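Local coordinates for ankyrin repeat family protein (Enterococcus faecalis, PDB 3HRA) that is of unknown function but, as an ankyrin repeat protein, probably serves as a scaffold for binding other proteins, at residues A[33-36]-A[40-43]; A[44-49]-A[53-58]. All blocks are in the same frame, centred on the assembly; numbering follows the deposited sequence.

Two neighbouring contacts illustrate how a polar turn leads into the apolar helix pair of a predicted ankyrin repeat. Contact 1, between residues 33-36 and 40-43, lies in the loop that leads into helix 42-49 and is only partly buried; it works through carboxylates, backbone groups and waters. Contact 2, between 44-49 and 53-58, is buried and made by hydrocarbon packing, pressing helix 42-49 against helix 52-60. Helix 42-49 is common to both: its first turn receives the loop, and its next turns meet the second helix. The centres lie about 10 Å apart, and L43 and L58 join the two, L43 N lying 3.5 Å from L58 CD1.

Contact 1 of 2, residues A[33-36]-A[40-43]; sequences DEVD and NTPL
The carboxylate of D36 and the amide of N40 run alongside each other in the same direction, planes 68° apart; N40 OD1 is bonded to N69 ND2. N40 N reaches D36 OD1 from above the carboxylate plane at 2.9 Å, and E38 N donates to the same oxygen. With CG set between its backbone N and carbonyl carbon (chi1 69°), D36 folds back over the turn to receive them. A backbone bond joins D36 and N40 in the reverse direction, D36 N donating to N40 O at 3.0 Å. Two CA-H...O contacts extend the pairing, from T41 CA to E34 O and from V35 CA to N40 O, both at 3.3 Å. The E34 carboxylate reaches away to G7 N and L10 N, while the E34 side chain runs roughly perpendicular to that of P42, E34 CG 4.1 Å from P42 CD. D33 holds the helix start through water: OD1 accepts from two waters, one accepting from L43 N and the other from T41 OG1, while OD2 accepts from D64 N. T41 is the N-cap, OG1 also bonded to N44 N. This TPL sequence, with the turn before it, is the hallmark start of an ankyrin repeat's first helix.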
ATOM      1  N   ASP A  33      -0.176  20.620  -1.298  1.00  8.37           N
ATOM      2  CA  ASP A  33       0.922  19.666  -1.209  1.00  9.27           C
ATOM      3  C   ASP A  33       2.238  20.269  -0.697  1.00 11.20           C
ATOM      4  O   ASP A  33       3.315  19.858  -1.107  1.00 10.19           O
ATOM      5  CB  ASP A  33       1.134  18.963  -2.545  1.00  6.25           C
ATOM      6  CG  ASP A  33       0.107  17.859  -2.791  1.00  9.55           C
ATOM      7  OD1 ASP A  33      -0.384  17.246  -1.827  1.00 11.51           O
ATOM      8  OD2 ASP A  33      -0.206  17.608  -3.958  1.00 12.99           O
ATOM      9  N   GLU A  34       2.150  21.222   0.217  1.00  6.76           N
ATOM     10  CA  GLU A  34       3.335  21.687   0.933  1.00  8.40           C
ATOM     11  C   GLU A  34       3.970  20.508   1.670  1.00  9.40           C
ATOM     12  O   GLU A  34       3.274  19.546   2.009  1.00  8.86           O
ATOM     13  CB  GLU A  34       2.951  22.783   1.927  1.00  6.64           C
ATOM     14  CG  GLU A  34       1.926  22.342   2.956  1.00  7.20           C
ATOM     15  CD  GLU A  34       1.458  23.500   3.839  1.00  8.76           C
ATOM     16  OE1 GLU A  34       1.423  24.660   3.369  1.00 11.08           O
ATOM     17  OE2 GLU A  34       1.126  23.254   5.014  1.00  9.10           O
ATOM     18  N   VAL A  35       5.281  20.577   1.918  1.00  5.18           N
ATOM     19  CA  VAL A  35       5.971  19.466   2.562  1.00  6.63           C
ATOM     20  C   VAL A  35       6.739  19.839   3.842  1.00  6.93           C
ATOM     21  O   VAL A  35       7.190  20.985   4.013  1.00 11.17           O
ATOM     22  CB  VAL A  35       6.910  18.708   1.573  1.00  7.76           C
ATOM     23  CG1 VAL A  35       6.101  17.964   0.505  1.00  8.44           C
ATOM     24  CG2 VAL A  35       7.902  19.657   0.942  1.00  8.42           C
ATOM     25  N   ASP A  36       6.857  18.862   4.738  1.00  9.17           N
ATOM     26  CA  ASP A  36       7.638  19.009   5.959  1.00  8.81           C
ATOM     27  C   ASP A  36       9.077  18.525   5.775  1.00  9.68           C
ATOM     28  O   ASP A  36       9.499  18.221   4.659  1.00  8.58           O
ATOM     29  CB  ASP A  36       6.951  18.299   7.148  1.00  7.91           C
ATOM     30  CG  ASP A  36       6.951  16.778   7.040  1.00 10.16           C
ATOM     31  OD1 ASP A  36       7.680  16.167   6.217  1.00  9.47           O
ATOM     32  OD2 ASP A  36       6.214  16.163   7.835  1.00 15.06           O
ATOM     33  N   ASN A  40       6.901  14.789   3.796  1.00  4.92           N
ATOM     34  CA  ASN A  40       5.470  14.476   3.926  1.00  4.46           C
ATOM     35  C   ASN A  40       4.562  15.656   3.590  1.00  4.20           C
ATOM     36  O   ASN A  40       4.776  16.772   4.070  1.00  5.92           O
ATOM     37  CB  ASN A  40       5.145  14.009   5.347  1.00  3.22           C
ATOM     38  CG  ASN A  40       5.603  12.593   5.613  1.00  6.67           C
ATOM     39  OD1 ASN A  40       5.427  11.700   4.784  1.00  6.91           O
ATOM     40  ND2 ASN A  40       6.184  12.378   6.778  1.00 12.73           N
ATOM     41  N   THR A  41       3.539  15.406   2.773  1.00  4.95           N
ATOM     42  CA  THR A  41       2.466  16.379   2.544  1.00  5.29           C
ATOM     43  C   THR A  41       1.411  16.210   3.632  1.00  6.60           C
ATOM     44  O   THR A  41       1.454  15.237   4.379  1.00  6.60           O
ATOM     45  CB  THR A  41       1.766  16.119   1.202  1.00  3.77           C
ATOM     46  OG1 THR A  41       1.291  14.763   1.181  1.00  4.70           O
ATOM     47  CG2 THR A  41       2.707  16.300   0.078  1.00  5.54           C
ATOM     48  N   PRO A  42       0.448  17.151   3.723  1.00  4.85           N
ATOM     49  CA  PRO A  42      -0.662  16.960   4.654  1.00  3.74           C
ATOM     50  C   PRO A  42      -1.379  15.637   4.394  1.00  5.77           C
ATOM     51  O   PRO A  42      -1.764  14.958   5.357  1.00  6.02           O
ATOM     52  CB  PRO A  42      -1.550  18.174   4.364  1.00  3.09           C
ATOM     53  CG  PRO A  42      -0.562  19.238   4.013  1.00  4.53           C
ATOM     54  CD  PRO A  42       0.460  18.516   3.167  1.00  5.27           C
ATOM     55  N   LEU A  43      -1.521  15.256   3.124  1.00  2.82           N
ATOM     56  CA  LEU A  43      -2.198  14.004   2.809  1.00  5.49           C
ATOM     57  C   LEU A  43      -1.412  12.823   3.364  1.00  7.18           C
ATOM     58  O   LEU A  43      -1.987  11.943   3.986  1.00  5.18           O
ATOM     59  CB  LEU A  43      -2.455  13.840   1.306  1.00  5.10           C
ATOM     60  CG  LEU A  43      -3.083  12.493   0.910  1.00  2.26           C
ATOM     61  CD1 LEU A  43      -4.422  12.199   1.619  1.00  4.20           C
ATOM     62  CD2 LEU A  43      -3.226  12.407  -0.619  1.00  6.01           C
TER
HETATM   63  O   HOH W   1      -1.627  17.163   0.818  1.00 10.09           O
HETATM   64  O   HOH W   2      -0.020  14.586  -1.184  1.00 13.34           O
HETATM   65  O   HOH W   3       6.616  14.109   9.041  1.00 39.29           O

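Contact 2 of 2, residues A[44-49]-A[53-58]; sequences NIAVHN and EIAKAL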
ATOM      1  N   ASN A  44      -0.098  12.814   3.159  1.00  6.72           N
ATOM      2  CA  ASN A  44       0.702  11.730   3.699  1.00  3.61           C
ATOM      3  C   ASN A  44       0.595  11.644   5.230  1.00  2.92           C
ATOM      4  O   ASN A  44       0.537  10.540   5.784  1.00  4.84           O
ATOM      5  CB  ASN A  44       2.155  11.811   3.207  1.00  2.63           C
ATOM      6  CG  ASN A  44       2.732  10.426   2.844  1.00  6.10           C
ATOM      7  OD1 ASN A  44       2.190   9.393   3.226  1.00  8.43           O
ATOM      8  ND2 ASN A  44       3.831  10.416   2.108  1.00  5.22           N
ATOM      9  N   ILE A  45       0.529  12.788   5.910  1.00  4.52           N
ATOM     10  CA  ILE A  45       0.390  12.794   7.368  1.00  4.29           C
ATOM     11  C   ILE A  45      -0.941  12.146   7.749  1.00  6.01           C
ATOM     12  O   ILE A  45      -1.008  11.285   8.639  1.00  4.73           O
ATOM     13  CB  ILE A  45       0.484  14.229   7.946  1.00  6.80           C
ATOM     14  CG1 ILE A  45       1.912  14.760   7.792  1.00  7.64           C
ATOM     15  CG2 ILE A  45       0.066  14.259   9.424  1.00  3.56           C
ATOM     16  CD1 ILE A  45       2.029  16.234   7.940  1.00 15.32           C
ATOM     17  N   ALA A  46      -2.002  12.549   7.061  1.00  4.00           N
ATOM     18  CA  ALA A  46      -3.327  11.975   7.307  1.00  4.91           C
ATOM     19  C   ALA A  46      -3.354  10.463   7.085  1.00  7.79           C
ATOM     20  O   ALA A  46      -4.004   9.736   7.827  1.00  5.91           O
ATOM     21  CB  ALA A  46      -4.382  12.666   6.447  1.00  8.61           C
ATOM     22  N   VAL A  47      -2.667   9.983   6.059  1.00  6.00           N
ATOM     23  CA  VAL A  47      -2.665   8.544   5.781  1.00  5.32           C
ATOM     24  C   VAL A  47      -1.939   7.770   6.885  1.00  9.22           C
ATOM     25  O   VAL A  47      -2.408   6.723   7.328  1.00  7.30           O
ATOM     26  CB  VAL A  47      -2.070   8.220   4.388  1.00  7.62           C
ATOM     27  CG1 VAL A  47      -1.923   6.721   4.203  1.00  7.51           C
ATOM     28  CG2 VAL A  47      -2.960   8.795   3.302  1.00  7.29           C
ATOM     29  N   HIS A  48      -0.801   8.304   7.325  1.00  6.01           N
ATOM     30  CA  HIS A  48      -0.054   7.746   8.451  1.00  6.58           C
ATOM     31  C   HIS A  48      -0.923   7.677   9.712  1.00  5.77           C
ATOM     32  O   HIS A  48      -0.914   6.676  10.420  1.00 11.43           O
ATOM     33  CB  HIS A  48       1.216   8.575   8.719  1.00  6.81           C
ATOM     34  CG  HIS A  48       2.349   8.275   7.778  1.00 10.60           C
ATOM     35  ND1 HIS A  48       2.313   8.606   6.437  1.00 10.20           N
ATOM     36  CD2 HIS A  48       3.547   7.675   7.979  1.00 13.25           C
ATOM     37  CE1 HIS A  48       3.437   8.224   5.857  1.00 10.70           C
ATOM     38  NE2 HIS A  48       4.202   7.653   6.771  1.00 15.22           N
ATOM     39  N   ASN A  49      -1.696   8.733   9.963  1.00  5.92           N
ATOM     40  CA  ASN A  49      -2.575   8.823  11.129  1.00  3.54           C
ATOM     41  C   ASN A  49      -3.897   8.048  10.995  1.00  6.80           C
ATOM     42  O   ASN A  49      -4.627   7.862  11.982  1.00 11.54           O
ATOM     43  CB  ASN A  49      -2.922  10.287  11.414  1.00  6.83           C
ATOM     44  CG  ASN A  49      -1.805  11.034  12.115  1.00  6.78           C
ATOM     45  OD1 ASN A  49      -1.076  10.469  12.918  1.00 14.00           O
ATOM     46  ND2 ASN A  49      -1.680  12.320  11.817  1.00  6.82           N
ATOM     47  N   GLU A  53     -11.320  11.249   7.154  1.00  9.18           N
ATOM     48  CA  GLU A  53     -12.056  12.395   6.637  1.00  5.46           C
ATOM     49  C   GLU A  53     -11.100  13.476   6.126  1.00  8.18           C
ATOM     50  O   GLU A  53     -11.350  14.096   5.091  1.00  7.50           O
ATOM     51  CB  GLU A  53     -13.018  12.952   7.697  1.00 11.85           C
ATOM     52  CG  GLU A  53     -13.865  14.134   7.215  1.00 16.23           C
ATOM     53  CD  GLU A  53     -14.795  13.785   6.048  1.00 19.56           C
ATOM     54  OE1 GLU A  53     -15.422  14.724   5.500  1.00 22.56           O
ATOM     55  OE2 GLU A  53     -14.911  12.583   5.685  1.00 24.00           O
ATOM     56  N   ILE A  54      -9.999  13.687   6.845  1.00  7.05           N
ATOM     57  CA  ILE A  54      -8.984  14.632   6.406  1.00  6.68           C
ATOM     58  C   ILE A  54      -8.423  14.177   5.059  1.00  5.40           C
ATOM     59  O   ILE A  54      -8.267  14.979   4.133  1.00  5.02           O
ATOM     60  CB  ILE A  54      -7.864  14.803   7.463  1.00  8.30           C
ATOM     61  CG1 ILE A  54      -8.401  15.597   8.663  1.00  7.45           C
ATOM     62  CG2 ILE A  54      -6.623  15.490   6.849  1.00  3.67           C
ATOM     63  CD1 ILE A  54      -7.422  15.723   9.820  1.00  7.39           C
ATOM     64  N   ALA A  55      -8.116  12.886   4.959  1.00  3.45           N
ATOM     65  CA  ALA A  55      -7.548  12.354   3.727  1.00  3.98           C
ATOM     66  C   ALA A  55      -8.516  12.540   2.561  1.00  3.44           C
ATOM     67  O   ALA A  55      -8.111  12.951   1.471  1.00  3.53           O
ATOM     68  CB  ALA A  55      -7.142  10.863   3.893  1.00  6.39           C
ATOM     69  N   LYS A  56      -9.792  12.232   2.775  1.00  6.89           N
ATOM     70  CA  LYS A  56     -10.801  12.434   1.722  1.00  9.20           C
ATOM     71  C   LYS A  56     -10.877  13.913   1.311  1.00  9.27           C
ATOM     72  O   LYS A  56     -10.920  14.232   0.119  1.00  7.35           O
ATOM     73  CB  LYS A  56     -12.173  11.920   2.170  1.00  6.29           C
ATOM     74  CG  LYS A  56     -12.267  10.398   2.295  1.00  7.78           C
ATOM     75  CD  LYS A  56     -13.632   9.986   2.873  1.00  7.46           C
ATOM     76  CE  LYS A  56     -13.792   8.469   2.843  1.00 12.77           C
ATOM     77  NZ  LYS A  56     -15.055   8.061   3.521  1.00 20.38           N
ATOM     78  N   ALA A  57     -10.880  14.808   2.299  1.00  6.28           N
ATOM     79  CA  ALA A  57     -10.937  16.251   2.018  1.00  8.03           C
ATOM     80  C   ALA A  57      -9.773  16.721   1.141  1.00  9.19           C
ATOM     81  O   ALA A  57      -9.952  17.547   0.234  1.00  8.04           O
ATOM     82  CB  ALA A  57     -10.979  17.061   3.315  1.00  7.17           C
ATOM     83  N   LEU A  58      -8.583  16.199   1.420  1.00  4.89           N
ATOM     84  CA  LEU A  58      -7.379  16.616   0.701  1.00  4.01           C
ATOM     85  C   LEU A  58      -7.392  16.058  -0.716  1.00  7.87           C
ATOM     86  O   LEU A  58      -7.034  16.757  -1.664  1.00  6.51           O
ATOM     87  CB  LEU A  58      -6.120  16.175   1.460  1.00  4.43           C
ATOM     88  CG  LEU A  58      -5.851  16.972   2.739  1.00  5.09           C
ATOM     89  CD1 LEU A  58      -4.848  16.275   3.646  1.00  5.67           C
ATOM     90  CD2 LEU A  58      -5.372  18.385   2.388  1.00  4.92           C
TER
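A46 meets I54 and A55 where the two helices of the repeat come together, and these three residues carry most of the contact. The methyl of A46 points at the second helix and occupies the place where the backbones draw nearest, its CA 5.5 Å from A55 CA. Its CB touches I54 CG2 at 3.6 Å and lies 4.2 Å from A55 CB. It also sits over the backbone of the second helix, with A55 N 4.0 Å from A46 CB. Two alanines facing each other have no longer side chain to hold the helices apart, which is consistent with so short a separation.

I54 meets A46 through its short branch. A chi1 of -72° sets CG1 beside the backbone N and swings CG2 opposite that N, onto the A46 methyl; the side chain as a whole also packs on T18 and V21, so the residue links this pair to helix 18-25. No hydrogen bond crosses between 44-49 and 53-58, and the join is purely apolar.

The polar groups of N44 and H48 work elsewhere. H48 ND1 donates to N44 O at 2.7 Å, one turn back, from above the carbonyl plane. The backbone H48 N reaches the same oxygen from the opposite face, so two donors grip N44 O. The ND1 bond, together with a ring stack on Y78, restrains the imidazole. N44 ND2 bonds to D73 O, and these ties carry the first helix toward helix 75-81 and the loop before it.

Small residues at the interface of a short antiparallel helix pair, with neighbouring helices packed along it, are the build of the ankyrin repeat, whose helix pairs stack into an elongated solenoid.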